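Local structure of H/ACA ribonucleoprotein complex non-core subunit NAF1 (Saccharomyces cerevisiae, 2V3M) at residues Phe63-Arg68 and Leu105-Phe110; Ile44-Thr49 and Pro84-Lys89. The protein binds RNA and is required for the maturation of box H/ACA snoRNPs, associating during their assembly before GAR1 replaces it. One frame throughout, in Å; residues are numbered along the deposited sequence.

Contact 1: residues Phe63-Arg68 and Leu105-Phe110; sequences FCLEDR and LGEKAF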
loop_
_atom_site.group_PDB
_atom_site.type_symbol
_atom_site.label_atom_id
_atom_site.label_comp_id
_atom_site.label_asym_id
_atom_site.label_seq_id
_atom_site.Cartn_x
_atom_site.Cartn_y
_atom_site.Cartn_z
ATOM N N PHE A 63 7.130 -14.058 4.976
ATOM C CA PHE A 63 5.877 -13.810 5.640
ATOM C C PHE A 63 4.897 -14.931 5.337
ATOM O O PHE A 63 4.919 -15.472 4.220
ATOM C CB PHE A 63 5.357 -12.509 5.117
ATOM C CG PHE A 63 6.188 -11.349 5.501
ATOM C CD1 PHE A 63 7.308 -11.013 4.761
ATOM C CD2 PHE A 63 5.839 -10.529 6.574
ATOM C CE1 PHE A 63 8.082 -9.880 5.130
ATOM C CE2 PHE A 63 6.602 -9.432 6.933
ATOM C CZ PHE A 63 7.712 -9.114 6.237
ATOM N N CYS A 64 4.034 -15.231 6.303
ATOM C CA CYS A 64 2.910 -16.186 6.148
ATOM C C CYS A 64 1.741 -15.799 7.039
ATOM O O CYS A 64 1.904 -14.957 7.867
ATOM C CB CYS A 64 3.349 -17.592 6.546
ATOM S SG CYS A 64 3.975 -17.769 8.310
ATOM N N LEU A 65 0.593 -16.412 6.860
ATOM C CA LEU A 65 -0.527 -16.189 7.711
ATOM C C LEU A 65 -0.337 -17.132 8.884
ATOM O O LEU A 65 0.603 -17.866 8.865
ATOM C CB LEU A 65 -1.813 -16.455 6.908
ATOM C CG LEU A 65 -2.368 -15.265 6.080
ATOM C CD1 LEU A 65 -1.538 -14.021 6.153
ATOM C CD2 LEU A 65 -2.608 -15.674 4.684
ATOM N N GLU A 66 -1.218 -17.125 9.873
ATOM C CA GLU A 66 -1.239 -18.107 10.967
ATOM C C GLU A 66 -1.415 -19.515 10.501
ATOM O O GLU A 66 -1.010 -20.439 11.176
ATOM C CB GLU A 66 -2.357 -17.769 11.927
ATOM C CG GLU A 66 -2.128 -18.250 13.281
ATOM C CD GLU A 66 -3.061 -17.621 14.286
ATOM O OE1 GLU A 66 -2.804 -17.773 15.469
ATOM O OE2 GLU A 66 -4.048 -16.959 13.898
ATOM N N ASP A 67 -2.089 -19.746 9.386
ATOM C CA ASP A 67 -2.253 -21.162 9.000
ATOM C C ASP A 67 -1.072 -21.613 8.151
ATOM O O ASP A 67 -1.107 -22.620 7.455
ATOM C CB ASP A 67 -3.542 -21.423 8.249
ATOM C CG ASP A 67 -3.680 -20.587 6.984
ATOM O OD1 ASP A 67 -2.791 -19.747 6.713
ATOM O OD2 ASP A 67 -4.720 -20.743 6.272
ATOM N N ARG A 68 -0.017 -20.840 8.196
ATOM C CA ARG A 68 1.145 -21.121 7.389
ATOM C C ARG A 68 0.985 -21.014 5.850
ATOM O O ARG A 68 1.780 -21.541 5.082
ATOM C CB ARG A 68 1.772 -22.426 7.808
ATOM C CG ARG A 68 2.565 -22.329 9.078
ATOM C CD ARG A 68 2.624 -23.617 9.789
ATOM N NE ARG A 68 2.683 -23.397 11.236
ATOM C CZ ARG A 68 3.812 -23.259 11.938
ATOM N NH1 ARG A 68 4.981 -23.257 11.303
ATOM N NH2 ARG A 68 3.796 -23.074 13.268
ATOM N N LEU A 105 -7.600 -9.981 3.694
ATOM C CA LEU A 105 -7.207 -8.785 4.363
ATOM C C LEU A 105 -7.632 -8.760 5.807
ATOM O O LEU A 105 -8.748 -9.179 6.106
ATOM C CB LEU A 105 -7.849 -7.634 3.671
ATOM C CG LEU A 105 -7.009 -6.952 2.586
ATOM C CD1 LEU A 105 -5.879 -7.913 2.020
ATOM C CD2 LEU A 105 -7.967 -6.388 1.545
ATOM N N GLY A 106 -6.748 -8.298 6.721
ATOM C CA GLY A 106 -7.125 -8.081 8.131
ATOM C C GLY A 106 -6.626 -9.169 9.058
ATOM O O GLY A 106 -6.669 -9.006 10.282
ATOM N N GLU A 107 -6.185 -10.296 8.477
ATOM C CA GLU A 107 -5.629 -11.440 9.215
ATOM C C GLU A 107 -4.237 -11.096 9.659
ATOM O O GLU A 107 -3.522 -10.328 8.940
ATOM C CB GLU A 107 -5.499 -12.681 8.368
ATOM C CG GLU A 107 -6.742 -13.430 8.228
ATOM C CD GLU A 107 -6.601 -14.804 7.542
ATOM O OE1 GLU A 107 -5.544 -15.428 7.666
ATOM O OE2 GLU A 107 -7.585 -15.282 6.895
ATOM N N LYS A 108 -3.838 -11.658 10.813
ATOM C CA LYS A 108 -2.510 -11.425 11.363
ATOM C C LYS A 108 -1.410 -12.010 10.519
ATOM O O LYS A 108 -1.540 -13.136 10.091
ATOM C CB LYS A 108 -2.385 -12.034 12.707
ATOM C CG LYS A 108 -2.950 -11.187 13.775
ATOM C CD LYS A 108 -2.848 -11.953 15.020
ATOM C CE LYS A 108 -3.214 -11.052 16.260
ATOM N NZ LYS A 108 -2.518 -9.630 16.172
ATOM N N ALA A 109 -0.352 -11.267 10.216
ATOM C CA ALA A 109 0.761 -11.865 9.459
ATOM C C ALA A 109 1.957 -12.200 10.321
ATOM O O ALA A 109 2.189 -11.640 11.407
ATOM C CB ALA A 109 1.216 -10.982 8.353
ATOM N N PHE A 110 2.768 -13.104 9.830
ATOM C CA PHE A 110 3.836 -13.625 10.681
ATOM C C PHE A 110 5.091 -13.766 9.834
ATOM O O PHE A 110 5.073 -13.885 8.595
ATOM C CB PHE A 110 3.558 -15.019 11.276
ATOM C CG PHE A 110 2.319 -15.112 12.097
ATOM C CD1 PHE A 110 1.017 -15.144 11.486
ATOM C CD2 PHE A 110 2.425 -15.228 13.497
ATOM C CE1 PHE A 110 -0.064 -15.243 12.269
ATOM C CE2 PHE A 110 1.321 -15.320 14.264
ATOM C CZ PHE A 110 0.087 -15.350 13.683
#

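Contact 2: residues Ile44-Thr49 and Pro84-Lys89; sequences IIIHAT and PFYRIK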
loop_
_atom_site.group_PDB
_atom_site.type_symbol
_atom_site.label_atom_id
_atom_site.label_comp_id
_atom_site.label_asym_id
_atom_site.label_seq_id
_atom_site.Cartn_x
_atom_site.Cartn_y
_atom_site.Cartn_z
ATOM N N ILE A 44 1.483 -7.068 -1.876
ATOM C CA ILE A 44 0.798 -7.319 -0.647
ATOM C C ILE A 44 1.452 -6.384 0.387
ATOM O O ILE A 44 2.688 -6.285 0.497
ATOM C CB ILE A 44 0.967 -8.800 -0.216
ATOM C CG1 ILE A 44 0.286 -9.729 -1.191
ATOM C CG2 ILE A 44 0.452 -9.041 1.177
ATOM C CD1 ILE A 44 -1.017 -9.293 -1.574
ATOM N N ILE A 45 0.616 -5.686 1.129
ATOM C CA ILE A 45 1.083 -4.715 2.078
ATOM C C ILE A 45 0.746 -5.180 3.511
ATOM O O ILE A 45 -0.409 -5.445 3.797
ATOM C CB ILE A 45 0.395 -3.401 1.873
ATOM C CG1 ILE A 45 0.871 -2.791 0.609
ATOM C CG2 ILE A 45 0.742 -2.474 2.964
ATOM C CD1 ILE A 45 2.095 -3.126 0.157
ATOM N N ILE A 46 1.734 -5.218 4.382
ATOM C CA ILE A 46 1.535 -5.612 5.782
ATOM C C ILE A 46 1.874 -4.455 6.727
ATOM O O ILE A 46 2.907 -3.761 6.523
ATOM C CB ILE A 46 2.437 -6.861 6.104
ATOM C CG1 ILE A 46 2.018 -7.913 5.065
ATOM C CG2 ILE A 46 2.323 -7.331 7.628
ATOM C CD1 ILE A 46 2.355 -9.183 5.306
ATOM N N HIS A 47 1.045 -4.213 7.715
ATOM C CA HIS A 47 1.308 -3.072 8.509
ATOM C C HIS A 47 1.963 -3.603 9.740
ATOM O O HIS A 47 1.377 -4.479 10.408
ATOM C CB HIS A 47 0.019 -2.362 8.885
ATOM C CG HIS A 47 0.225 -0.993 9.461
ATOM N ND1 HIS A 47 -0.819 -0.173 9.841
ATOM C CD2 HIS A 47 1.355 -0.292 9.743
ATOM C CE1 HIS A 47 -0.357 0.983 10.302
ATOM N NE2 HIS A 47 0.964 0.938 10.256
ATOM N N ALA A 48 3.176 -3.115 10.047
ATOM C CA ALA A 48 3.903 -3.593 11.228
ATOM C C ALA A 48 3.125 -3.417 12.541
ATOM O O ALA A 48 2.376 -2.455 12.701
ATOM C CB ALA A 48 5.252 -2.946 11.328
ATOM N N THR A 49 3.287 -4.380 13.454
ATOM C CA THR A 49 2.736 -4.351 14.841
ATOM C C THR A 49 3.802 -4.632 15.883
ATOM O O THR A 49 3.859 -3.924 16.885
ATOM C CB THR A 49 1.534 -5.331 15.001
ATOM O OG1 THR A 49 0.422 -4.844 14.225
ATOM C CG2 THR A 49 1.091 -5.457 16.470
ATOM N N PRO A 84 6.254 0.674 10.604
ATOM C CA PRO A 84 6.627 0.494 9.244
ATOM C C PRO A 84 5.492 -0.144 8.446
ATOM O O PRO A 84 4.562 -0.612 8.986
ATOM C CB PRO A 84 7.823 -0.455 9.389
ATOM C CG PRO A 84 8.311 -0.263 10.659
ATOM C CD PRO A 84 7.170 -0.012 11.509
ATOM N N PHE A 85 5.596 -0.200 7.152
ATOM C CA PHE A 85 4.750 -1.029 6.299
ATOM C C PHE A 85 5.662 -1.869 5.475
ATOM O O PHE A 85 6.695 -1.345 5.017
ATOM C CB PHE A 85 4.049 -0.212 5.247
ATOM C CG PHE A 85 2.955 0.658 5.771
ATOM C CD1 PHE A 85 3.150 2.015 5.885
ATOM C CD2 PHE A 85 1.751 0.148 6.106
ATOM C CE1 PHE A 85 2.130 2.869 6.361
ATOM C CE2 PHE A 85 0.733 0.960 6.628
ATOM C CZ PHE A 85 0.892 2.314 6.752
ATOM N N TYR A 86 5.291 -3.139 5.274
ATOM C CA TYR A 86 6.127 -4.021 4.544
ATOM C C TYR A 86 5.459 -4.267 3.225
ATOM O O TYR A 86 4.249 -4.451 3.158
ATOM C CB TYR A 86 6.260 -5.269 5.319
ATOM C CG TYR A 86 6.855 -5.053 6.653
ATOM C CD1 TYR A 86 6.253 -5.563 7.808
ATOM C CD2 TYR A 86 8.014 -4.314 6.798
ATOM C CE1 TYR A 86 6.809 -5.357 9.075
ATOM C CE2 TYR A 86 8.611 -4.160 8.025
ATOM C CZ TYR A 86 8.002 -4.667 9.185
ATOM O OH TYR A 86 8.628 -4.460 10.425
ATOM N N ARG A 87 6.213 -4.220 2.146
ATOM C CA ARG A 87 5.630 -4.556 0.850
ATOM C C ARG A 87 6.246 -5.810 0.258
ATOM O O ARG A 87 7.521 -5.904 0.138
ATOM C CB ARG A 87 5.852 -3.382 -0.033
ATOM C CG ARG A 87 5.245 -3.429 -1.412
ATOM C CD ARG A 87 5.914 -2.235 -2.192
ATOM N NE ARG A 87 6.319 -2.717 -3.473
ATOM C CZ ARG A 87 7.481 -2.521 -4.076
ATOM N NH1 ARG A 87 8.442 -1.782 -3.569
ATOM N NH2 ARG A 87 7.662 -3.040 -5.279
ATOM N N ILE A 88 5.367 -6.780 -0.075
ATOM C CA ILE A 88 5.789 -8.069 -0.684
ATOM C C ILE A 88 5.253 -8.066 -2.107
ATOM O O ILE A 88 4.064 -8.060 -2.306
ATOM C CB ILE A 88 5.261 -9.284 0.080
ATOM C CG1 ILE A 88 5.866 -9.371 1.460
ATOM C CG2 ILE A 88 5.706 -10.548 -0.636
ATOM C CD1 ILE A 88 4.985 -9.104 2.498
ATOM N N LYS A 89 6.130 -8.002 -3.077
ATOM C CA LYS A 89 5.704 -8.070 -4.418
ATOM C C LYS A 89 5.713 -9.475 -4.927
ATOM O O LYS A 89 6.801 -10.035 -4.933
ATOM C CB LYS A 89 6.688 -7.305 -5.236
ATOM C CG LYS A 89 6.530 -7.470 -6.711
ATOM C CD LYS A 89 5.320 -6.754 -7.239
ATOM C CE LYS A 89 5.580 -6.537 -8.730
ATOM N NZ LYS A 89 4.544 -5.750 -9.447
#

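Contact 1: residues Phe63-Arg68 and Leu105-Phe110
The ring of Phe110 reaches across to the chain where strand 62-65 runs out into the type I turn from Leu65 to Arg68, and meets Glu66 there. Its CE1 comes 3.4 Å from Glu66 CB, and CZ lies near Glu66 CG. The two side chains meet at a slant, carboxylate and ring planes 37° apart. With its CG anti to the backbone N (chi1 -154°) and the chain extended beyond, Glu66 runs past the CE1-CZ side of the ring and brings CB and CG against it, while the Glu66 backbone N also lies close to CE1. At the other end of the side chain, Phe110 CB packs against Cys64 SG at 4.1 Å, and Cys64 O lies at the ring edge, in its plane.

That carbonyl also accepts Phe110 N at 2.8 Å, while Cys64 N gives its hydrogen to Phe110 O at 2.9 Å: a hydrogen-bonded antiparallel pair. Phe63 CA adds a CA-H...O contact to Phe110 O. Further along, Leu65 crosses Glu107 at about a right angle, its CG 3.6 Å from Glu107 OE1, an oxygen salt-bridged to Arg104.

An alanine in place of Phe110 would probably leave the Glu66 methylenes without the ring they lie against and open a gap beside the turn. The chemistry is thus mixed: Phe110 packs on Glu66 and Cys64, while Leu65 lies against a carboxylate oxygen whose charge is probably balanced by Arg104.

Contact 2: residues Ile44-Thr49 and Pro84-Lys89
His47 and Phe85 lay their rings together in an offset stack, centroids 4.3 Å apart and planes at 24°. Phe85 CE2 sits over the centre of the imidazole, while Pro84 O lies at that ring's edge, in its plane, 3.3 Å from His47 CD2. A chi1 of -167°, which sets CG anti to the backbone N, swings the imidazole over to Phe85. The phenyl ring also meets Phe78 of its own chain and Phe40 of the second subunit, so this aromatic cluster continues into the dimer contact.

Backbone bonds hold the strands in register. Ile44 with Ile88 and Ile46 with Tyr86 are hydrogen-bonded pairs, each with two bonds; Ile88 N to Ile44 O is nearly straight at 176°. Beyond them Ala48 N reaches Pro84 O at 3.1 Å. These are neighbouring antiparallel strands of the Gar1-like domain, the part of Naf1 structurally homologous to the core of GAR1, joined here although 34 residues separate the two segments.

Apolar contacts occur on both faces. On the one bearing Ile44, Ile46, Tyr86 and Ile88, the methyl ends Ile46 CD1 and Ile88 CD1 meet at 3.8 Å. On the face of His47 and Phe85, Ile45 CD1 touches the aliphatic Arg87 CG at 3.5 Å. At the end of the pairing Ala48 CB sits 3.6 Å from Tyr86 CE1 and also touches the Pro84 ring.

The polar end of Arg87 finds its partners beyond the two strands: a salt bridge to Glu76 and a hydrogen bond from NE to Asn43.

Both contacts are largely buried and join neighbouring antiparallel strands of one sheet, with strand 30-40 lying between strands 108-112 and 43-48. Contact 1 pairs strands only briefly before the chain turns away, and its far end is exposed, with carboxylates and Arg104 close by. Contact 2 keeps its pairing over the length of its strands; one face is apolar and the other carries the aromatic surface that meets the second subunit. The two share an interior: Phe63 of contact 1 packs by CD1 on Ile88 CD1 at 3.8 Å, and also touches Ile46 and Tyr86, while Ala109 CB lies 3.7 Å from Ile46 CD1.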